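Local coordinates for HAD superfamily hydrolase (Brucella suis biovar 1, PDB 6NQ4), which probably acts as a phosphatase of the haloacid dehalogenase superfamily, with a sodium ion and a phosphate seated in its presumed active site, at residues D31-Y36 against R65-T70; T150-D155 against G197-E202; L73-P78 against P82-Q87. All coordinates share one frame; numbering follows the deposited sequence.

Contact 1: residues D31-Y36 against R65-T70; sequences DLTDRY and RAKGVT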
loop_
_atom_site.group_PDB
_atom_site.type_symbol
_atom_site.label_atom_id
_atom_site.label_comp_id
_atom_site.label_asym_id
_atom_site.label_seq_id
_atom_site.Cartn_x
_atom_site.Cartn_y
_atom_site.Cartn_z
ATOM N N ASP A 31 -2.086 4.351 -24.771
ATOM C CA ASP A 31 -1.167 3.749 -25.727
ATOM C C ASP A 31 -0.715 2.353 -25.319
ATOM O O ASP A 31 -0.020 1.689 -26.100
ATOM C CB ASP A 31 0.039 4.661 -25.914
ATOM C CG ASP A 31 -0.345 6.017 -26.491
ATOM O OD1 ASP A 31 -1.248 6.075 -27.359
ATOM O OD2 ASP A 31 0.250 7.027 -26.070
ATOM N N LEU A 32 -1.105 1.896 -24.129
ATOM C CA LEU A 32 -0.713 0.591 -23.607
ATOM C C LEU A 32 -1.872 -0.373 -23.426
ATOM O O LEU A 32 -1.641 -1.587 -23.388
ATOM C CB LEU A 32 -0.027 0.750 -22.239
ATOM C CG LEU A 32 1.263 1.576 -22.165
ATOM C CD1 LEU A 32 1.767 1.649 -20.727
ATOM C CD2 LEU A 32 2.321 0.965 -23.070
ATOM N N THR A 33 -3.101 0.130 -23.297
ATOM C CA THR A 33 -4.195 -0.692 -22.798
ATOM C C THR A 33 -4.706 -1.719 -23.801
ATOM O O THR A 33 -5.418 -2.638 -23.386
ATOM C CB THR A 33 -5.334 0.171 -22.234
ATOM O OG1 THR A 33 -5.706 1.176 -23.183
ATOM C CG2 THR A 33 -4.925 0.836 -20.918
ATOM N N ASP A 34 -4.362 -1.603 -25.091
ATOM C CA ASP A 34 -4.784 -2.625 -26.046
ATOM C C ASP A 34 -4.171 -3.981 -25.733
ATOM O O ASP A 34 -4.675 -5.003 -26.215
ATOM C CB ASP A 34 -4.419 -2.246 -27.488
ATOM C CG ASP A 34 -5.416 -1.283 -28.122
ATOM O OD1 ASP A 34 -6.348 -0.829 -27.434
ATOM O OD2 ASP A 34 -5.271 -0.986 -29.331
ATOM N N ARG A 35 -3.094 -4.018 -24.948
ATOM C CA ARG A 35 -2.394 -5.261 -24.659
ATOM C C ARG A 35 -2.729 -5.845 -23.292
ATOM O O ARG A 35 -2.206 -6.913 -22.952
ATOM C CB ARG A 35 -0.881 -5.066 -24.793
ATOM N N TYR A 36 -3.593 -5.191 -22.504
ATOM C CA TYR A 36 -3.909 -5.642 -21.151
ATOM C C TYR A 36 -5.414 -5.757 -20.928
ATOM O O TYR A 36 -6.209 -4.984 -21.473
ATOM C CB TYR A 36 -3.284 -4.705 -20.089
ATOM C CG TYR A 36 -1.786 -4.617 -20.241
ATOM C CD1 TYR A 36 -0.964 -5.634 -19.783
ATOM C CD2 TYR A 36 -1.197 -3.530 -20.880
ATOM C CE1 TYR A 36 0.400 -5.573 -19.941
ATOM C CE2 TYR A 36 0.178 -3.462 -21.051
ATOM C CZ TYR A 36 0.970 -4.491 -20.581
ATOM O OH TYR A 36 2.332 -4.432 -20.739
ATOM N N ARG A 65 -11.422 1.793 -18.372
ATOM C CA ARG A 65 -12.597 0.985 -18.041
ATOM C C ARG A 65 -13.626 1.026 -19.161
ATOM O O ARG A 65 -14.331 0.039 -19.405
ATOM C CB ARG A 65 -13.230 1.482 -16.745
ATOM C CG ARG A 65 -12.382 1.258 -15.537
ATOM C CD ARG A 65 -13.167 1.501 -14.253
ATOM N NE ARG A 65 -14.117 0.420 -13.969
ATOM C CZ ARG A 65 -15.440 0.555 -13.871
ATOM N NH1 ARG A 65 -16.017 1.733 -14.059
ATOM N NH2 ARG A 65 -16.191 -0.501 -13.582
ATOM N N ALA A 66 -13.736 2.164 -19.849
ATOM C CA ALA A 66 -14.677 2.265 -20.957
ATOM C C ALA A 66 -14.286 1.363 -22.115
ATOM O O ALA A 66 -15.139 1.044 -22.953
ATOM C CB ALA A 66 -14.782 3.715 -21.434
ATOM N N LYS A 67 -13.022 0.940 -22.178
ATOM C CA LYS A 67 -12.550 0.007 -23.191
ATOM C C LYS A 67 -12.412 -1.412 -22.643
ATOM O O LYS A 67 -11.699 -2.233 -23.227
ATOM C CB LYS A 67 -11.242 0.503 -23.812
ATOM C CG LYS A 67 -11.340 1.890 -24.462
ATOM C CD LYS A 67 -10.070 2.231 -25.242
ATOM C CE LYS A 67 -9.280 3.348 -24.574
ATOM N NZ LYS A 67 -7.944 3.563 -25.213
ATOM N N GLY A 68 -13.073 -1.709 -21.523
ATOM C CA GLY A 68 -13.160 -3.059 -21.000
ATOM C C GLY A 68 -12.001 -3.515 -20.143
ATOM O O GLY A 68 -11.866 -4.722 -19.907
ATOM N N VAL A 69 -11.144 -2.605 -19.692
ATOM C CA VAL A 69 -10.023 -2.965 -18.835
ATOM C C VAL A 69 -10.492 -2.893 -17.384
ATOM O O VAL A 69 -11.050 -1.880 -16.951
ATOM C CB VAL A 69 -8.823 -2.032 -19.086
ATOM C CG1 VAL A 69 -7.645 -2.398 -18.176
ATOM C CG2 VAL A 69 -8.396 -2.087 -20.547
ATOM N N THR A 70 -10.286 -3.971 -16.630
ATOM C CA THR A 70 -10.650 -3.981 -15.213
ATOM C C THR A 70 -9.578 -3.251 -14.403
ATOM O O THR A 70 -8.382 -3.498 -14.590
ATOM C CB THR A 70 -10.799 -5.423 -14.718
ATOM O OG1 THR A 70 -11.788 -6.081 -15.511
ATOM C CG2 THR A 70 -11.243 -5.474 -13.257
HETATM O O HOH W 1 -7.185 3.263 -22.306
HETATM O O HOH W 2 -6.221 2.405 -27.315
#

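Contact 2: residues T150-D155 against G197-E202; sequences TGLYDD and GALARE. With EDO (1,2-ethanediol), chain F.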
loop_
_atom_site.group_PDB
_atom_site.type_symbol
_atom_site.label_atom_id
_atom_site.label_comp_id
_atom_site.label_asym_id
_atom_site.label_seq_id
_atom_site.Cartn_x
_atom_site.Cartn_y
_atom_site.Cartn_z
ATOM N N THR A 150 -0.114 -0.296 12.515
ATOM C CA THR A 150 -0.749 0.320 11.356
ATOM C C THR A 150 -0.126 1.659 10.999
ATOM O O THR A 150 -0.321 2.127 9.878
ATOM C CB THR A 150 -2.241 0.545 11.618
ATOM O OG1 THR A 150 -2.394 1.393 12.767
ATOM C CG2 THR A 150 -2.963 -0.778 11.845
ATOM N N GLY A 151 0.632 2.272 11.909
ATOM C CA GLY A 151 1.206 3.587 11.677
ATOM C C GLY A 151 1.723 4.156 12.985
ATOM O O GLY A 151 1.838 3.444 13.977
ATOM N N LEU A 152 2.027 5.443 12.976
ATOM C CA LEU A 152 2.430 6.095 14.218
ATOM C C LEU A 152 1.181 6.575 14.968
ATOM O O LEU A 152 0.127 6.808 14.371
ATOM C CB LEU A 152 3.381 7.272 13.937
ATOM C CG LEU A 152 4.841 6.944 13.590
ATOM C CD1 LEU A 152 4.993 6.104 12.317
ATOM C CD2 LEU A 152 5.626 8.251 13.481
ATOM N N TYR A 153 1.303 6.721 16.293
ATOM C CA TYR A 153 0.173 7.212 17.089
ATOM C C TYR A 153 -0.274 8.601 16.649
ATOM O O TYR A 153 -1.478 8.879 16.565
ATOM C CB TYR A 153 0.509 7.226 18.581
ATOM C CG TYR A 153 0.657 5.848 19.170
ATOM C CD1 TYR A 153 -0.422 4.969 19.198
ATOM C CD2 TYR A 153 1.877 5.412 19.691
ATOM C CE1 TYR A 153 -0.296 3.695 19.730
ATOM C CE2 TYR A 153 2.015 4.146 20.214
ATOM C CZ TYR A 153 0.929 3.283 20.232
ATOM O OH TYR A 153 1.092 2.027 20.767
ATOM N N ASP A 154 0.674 9.501 16.389
ATOM C CA ASP A 154 0.351 10.843 15.894
ATOM C C ASP A 154 1.394 11.183 14.834
ATOM O O ASP A 154 2.453 11.754 15.133
ATOM C CB ASP A 154 0.316 11.880 17.005
ATOM C CG ASP A 154 -0.048 13.270 16.484
ATOM O OD1 ASP A 154 -0.098 13.459 15.244
ATOM O OD2 ASP A 154 -0.303 14.175 17.300
ATOM N N ASP A 155 1.075 10.855 13.591
ATOM C CA ASP A 155 2.058 10.939 12.523
ATOM C C ASP A 155 2.281 12.352 12.011
ATOM O O ASP A 155 3.115 12.547 11.120
ATOM C CB ASP A 155 1.712 9.972 11.385
ATOM C CG ASP A 155 0.414 10.318 10.664
ATOM O OD1 ASP A 155 -0.153 11.425 10.848
ATOM O OD2 ASP A 155 -0.036 9.446 9.886
ATOM N N GLY A 197 5.849 1.184 7.974
ATOM C CA GLY A 197 7.033 0.519 7.466
ATOM C C GLY A 197 8.318 1.067 8.054
ATOM O O GLY A 197 9.314 0.343 8.168
ATOM N N ALA A 198 8.334 2.358 8.399
ATOM C CA ALA A 198 9.512 2.916 9.055
ATOM C C ALA A 198 9.745 2.251 10.403
ATOM O O ALA A 198 10.891 1.957 10.772
ATOM C CB ALA A 198 9.309 4.414 9.234
ATOM N N LEU A 199 8.671 2.002 11.156
ATOM C CA LEU A 199 8.803 1.328 12.444
ATOM C C LEU A 199 9.141 -0.147 12.266
ATOM O O LEU A 199 9.959 -0.693 13.010
ATOM C CB LEU A 199 7.526 1.502 13.264
ATOM C CG LEU A 199 7.106 2.938 13.565
ATOM C CD1 LEU A 199 5.898 2.972 14.517
ATOM C CD2 LEU A 199 8.247 3.757 14.144
ATOM N N ALA A 200 8.570 -0.793 11.241
ATOM C CA ALA A 200 8.934 -2.174 10.940
ATOM C C ALA A 200 10.406 -2.289 10.576
ATOM O O ALA A 200 11.077 -3.234 10.997
ATOM C CB ALA A 200 8.063 -2.710 9.807
ATOM N N ARG A 201 10.932 -1.326 9.802
ATOM C CA ARG A 201 12.338 -1.384 9.418
ATOM C C ARG A 201 13.225 -1.277 10.646
ATOM O O ARG A 201 14.211 -2.015 10.780
ATOM C CB ARG A 201 12.670 -0.266 8.422
ATOM C CG ARG A 201 14.128 -0.316 7.943
ATOM C CD ARG A 201 14.379 0.604 6.768
ATOM N NE ARG A 201 13.690 0.181 5.547
ATOM C CZ ARG A 201 13.721 0.869 4.407
ATOM N NH1 ARG A 201 14.401 2.006 4.345
ATOM N NH2 ARG A 201 13.073 0.434 3.335
ATOM N N GLU A 202 12.874 -0.376 11.568
ATOM C CA GLU A 202 13.644 -0.247 12.801
ATOM C C GLU A 202 13.548 -1.511 13.643
ATOM O O GLU A 202 14.550 -1.963 14.218
ATOM C CB GLU A 202 13.139 0.953 13.602
ATOM C CG GLU A 202 13.499 2.294 12.987
ATOM C CD GLU A 202 15.000 2.450 12.830
ATOM O OE1 GLU A 202 15.750 2.029 13.743
ATOM O OE2 GLU A 202 15.429 2.962 11.779
HETATM C C1 EDO F . 5.934 14.184 11.003
HETATM O O1 EDO F . 7.076 13.820 11.790
HETATM C C2 EDO F . 5.886 13.288 9.771
HETATM O O2 EDO F . 5.379 11.974 10.115
#

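Contact 3: residues L73-P78 against P82-Q87; sequences LVTNSP and PGVVAQ. With PO4 (phosphate ion), chain G.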
loop_
_atom_site.group_PDB
_atom_site.type_symbol
_atom_site.label_atom_id
_atom_site.label_comp_id
_atom_site.label_asym_id
_atom_site.label_seq_id
_atom_site.Cartn_x
_atom_site.Cartn_y
_atom_site.Cartn_z
ATOM N N LEU A 73 -7.478 -0.869 -7.788
ATOM C CA LEU A 73 -6.555 0.024 -7.100
ATOM C C LEU A 73 -5.908 -0.767 -5.970
ATOM O O LEU A 73 -6.610 -1.375 -5.154
ATOM C CB LEU A 73 -7.287 1.249 -6.566
ATOM C CG LEU A 73 -7.986 2.086 -7.642
ATOM C CD1 LEU A 73 -8.637 3.312 -7.005
ATOM C CD2 LEU A 73 -6.994 2.492 -8.716
ATOM N N VAL A 74 -4.581 -0.825 -5.952
ATOM C CA VAL A 74 -3.838 -1.651 -5.011
ATOM C C VAL A 74 -2.939 -0.704 -4.224
ATOM O O VAL A 74 -2.032 -0.081 -4.795
ATOM C CB VAL A 74 -3.015 -2.726 -5.739
ATOM C CG1 VAL A 74 -2.246 -3.595 -4.741
ATOM C CG2 VAL A 74 -3.923 -3.597 -6.641
ATOM N N THR A 75 -3.199 -0.571 -2.927
ATOM C CA THR A 75 -2.559 0.447 -2.114
ATOM C C THR A 75 -2.039 -0.148 -0.818
ATOM O O THR A 75 -2.644 -1.054 -0.249
ATOM C CB THR A 75 -3.563 1.590 -1.786
ATOM O OG1 THR A 75 -2.975 2.511 -0.860
ATOM C CG2 THR A 75 -4.853 1.058 -1.175
ATOM N N ASN A 76 -0.919 0.377 -0.347
ATOM C CA ASN A 76 -0.378 -0.042 0.946
ATOM C C ASN A 76 -1.068 0.599 2.159
ATOM O O ASN A 76 -0.605 0.402 3.290
ATOM C CB ASN A 76 1.141 0.164 1.003
ATOM C CG ASN A 76 1.893 -1.045 0.474
ATOM O OD1 ASN A 76 1.287 -2.101 0.236
ATOM N ND2 ASN A 76 3.201 -0.928 0.319
ATOM N N SER A 77 -2.157 1.339 1.975
ATOM C CA SER A 77 -2.898 1.845 3.121
ATOM C C SER A 77 -3.158 0.720 4.121
ATOM O O SER A 77 -3.571 -0.380 3.714
ATOM C CB SER A 77 -4.242 2.404 2.672
ATOM O OG SER A 77 -4.990 2.801 3.810
ATOM N N PRO A 78 -2.953 0.958 5.418
ATOM C CA PRO A 78 -3.295 -0.047 6.431
ATOM C C PRO A 78 -4.778 -0.116 6.714
ATOM O O PRO A 78 -5.194 -0.973 7.508
ATOM C CB PRO A 78 -2.547 0.466 7.668
ATOM C CG PRO A 78 -2.608 1.961 7.508
ATOM C CD PRO A 78 -2.419 2.195 6.026
ATOM N N PRO A 82 -12.975 -0.297 2.580
ATOM C CA PRO A 82 -14.097 0.655 2.609
ATOM C C PRO A 82 -13.690 2.037 3.078
ATOM O O PRO A 82 -14.235 3.030 2.595
ATOM C CB PRO A 82 -15.116 -0.021 3.545
ATOM C CG PRO A 82 -14.834 -1.498 3.365
ATOM C CD PRO A 82 -13.309 -1.501 3.380
ATOM N N GLY A 83 -12.692 2.139 3.958
ATOM C CA GLY A 83 -12.226 3.455 4.384
ATOM C C GLY A 83 -11.447 4.170 3.300
ATOM O O GLY A 83 -11.566 5.392 3.151
ATOM N N VAL A 84 -10.641 3.425 2.527
ATOM C CA VAL A 84 -9.930 4.024 1.395
ATOM C C VAL A 84 -10.918 4.500 0.336
ATOM O O VAL A 84 -10.749 5.581 -0.234
ATOM C CB VAL A 84 -8.901 3.019 0.842
ATOM C CG1 VAL A 84 -8.298 3.514 -0.486
ATOM C CG2 VAL A 84 -7.816 2.735 1.908
ATOM N N VAL A 85 -11.963 3.712 0.066
ATOM C CA VAL A 85 -12.998 4.140 -0.876
ATOM C C VAL A 85 -13.648 5.442 -0.412
ATOM O O VAL A 85 -13.823 6.383 -1.197
ATOM C CB VAL A 85 -14.049 3.028 -1.079
ATOM C CG1 VAL A 85 -15.306 3.575 -1.760
ATOM C CG2 VAL A 85 -13.482 1.893 -1.930
ATOM N N ALA A 86 -14.042 5.510 0.864
ATOM C CA ALA A 86 -14.705 6.715 1.365
ATOM C C ALA A 86 -13.791 7.928 1.259
ATOM O O ALA A 86 -14.225 9.017 0.853
ATOM C CB ALA A 86 -15.132 6.507 2.814
ATOM N N GLN A 87 -12.517 7.756 1.606
ATOM C CA GLN A 87 -11.584 8.869 1.505
ATOM C C GLN A 87 -11.417 9.321 0.058
ATOM O O GLN A 87 -11.405 10.530 -0.221
ATOM C CB GLN A 87 -10.250 8.489 2.120
ATOM C CG GLN A 87 -9.217 9.562 1.925
ATOM C CD GLN A 87 -7.912 9.146 2.530
ATOM O OE1 GLN A 87 -7.553 7.965 2.477
ATOM N NE2 GLN A 87 -7.175 10.106 3.099
HETATM P P PO4 G . 0.296 3.523 -1.938
HETATM O O1 PO4 G . 1.228 4.289 -2.876
HETATM O O2 PO4 G . -1.152 3.885 -2.217
HETATM O O3 PO4 G . 0.732 4.132 -0.592
HETATM O O4 PO4 G . 0.607 2.047 -1.955
#

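Contact 1: residues D31-Y36 against R65-T70
V69 pushes one methyl, CG2, into the bend of the loop 31-36, and this is the apolar half of the contact. V69 CG2 lies 3.7 Å from the carbonyl oxygen Y36 O and 4.2 Å from T33 CB. It also comes near T33 O, which accepts the backbone N-H of Y36, so the valine packs against a closed turn. V69 carries CG1 anti to its backbone N, which turns CG2 to the loop.

The polar half runs through water. T33 OG1 and K67 NZ are 3.9 Å apart, without a direct bond, and their side chains cross at about a right angle. One water fills in between, 2.7 Å from T33 OG1 and more weakly bonded to K67 NZ. A second water accepts from K67 NZ at 3.0 Å and donates to D34 OD1 at 3.2 Å, linking two opposite charges that do not touch. A kink in the lysine chain at chi3 (-111°) swings the ammonium group over to these waters, and D30 OD2 adds a weak, long ion pair. The ring of Y36 leads off from this contact, and its OH hydrogen-bonds D261 OD2.

Backbone geometry sets up the second segment. G68, with positive phi (84°), is the C-prime residue of a Schellman motif ending helix 55-66: V69 N reaches A64 O, and G68 N reaches R65 O.

The contact lies where the chain leaves helix 55-66 and enters strand 70-75. T33 and V69 both also lean on A64 of the helix, while T70 pairs with D37 and I39 beside the parallel strand 38-41.

Contact 2: residues T150-D155 against G197-E202
The carbonyl oxygen of D155 takes a short hydrogen bond, 2.5 Å, from O2 of a 1,2-ethanediol, probably picked up from the crystallisation liquor. That diol also bonds E158 O and W194 N, so it bridges the loop 150-155 to strand 191-194. The side chain of D155 is engaged as well, its OD1 in a salt bridge with R188.

Between the two segments themselves the contact is apolar and small. One methyl of L152, CD1, meets L199 at both CD1 (3.9 Å) and CG (4.0 Å), so it nestles against the branch point. The two side chains meet at a slant. L199 starts out from its helix toward the loop. L152 leaves its backbone on a different heading and is brought in by its end: chi2 of 61° turns CD1 round to the helix. The same L199 CD1 also rests 4.1 Å from G151 O, a plain van der Waals approach. Backbone angles of 166° and -167° at G151 hold the chain almost fully stretched there. All three touching residues are buried.

The pair packs beside the five-stranded parallel sheet, probably in the cap domain of this HAD protein. The loop follows strand 146-149, with T150 still paired to I122 of strand 118-122; L199 sits on I122 too. L152 packs further against W194 and Y163. On helix 196-205, A200 turns to F177 and C179 of strand 177-179, so this helix covers the sheet while L199 closes against the loop.

Contact 3: residues L73-P78 against P82-Q87
S77 and V84 face each other across the strand-to-helix turn of a beta-alpha-beta unit, strand 70-75, helix 81-90 and strand 100-103, in the Rossmann-like HAD core. Both CB atoms point at the opposite segment. V84 spreads its two methyls: CG2 meets S77, 3.4 Å from OG and 3.7 Å from CB, while CG1 approaches CG2 of T75 at 4.3 Å. The hydroxyl of S77 finds its bond beyond the pair, with the backbone N of R79. Strand 100-103 closes the valine's flank through V101 and T103.

T75 divides its two branches between different partners. With OG1 anti to the backbone N (chi1 173°), its methyl is left for the helix and its hydroxyl for a bound phosphate, probably from the crystallisation liquor. That position, at the end of the second core strand, is consistent with the motif II threonine or serine of HAD phosphatases. K215 NZ and W44 N also bond the phosphate, and a sodium ion held by D42, W44 and D246 lies close by. N76 N donates to phosphate O4 at 2.8 Å (169°). T75 OG1 is gripped twice: it donates to phosphate O2 at 2.7 Å and, in an ST turn, accepts from S77 N at 3.2 Å.

How the contacts relate
Along the chain the three come in the order contact 1, contact 3, contact 2, one closing before the next opens. Contacts 1 and 3 share strand 70-75 of the six-stranded parallel sheet: 65-70 leads into its start and 73-78 carries its far end, and their centres are about 23 Å apart. Contact 2 belongs to the five-stranded sheet, on the opposite side of the chain's centre from contact 1, with about 37 Å between those two centres. Contact 3 lies between, 18 Å from contact 2, and touches it where T150 O comes 3.3 Å from P78 CG. The phosphate-binding end of the core strand thus adjoins the probable cap, while contact 1 lies at the remote end.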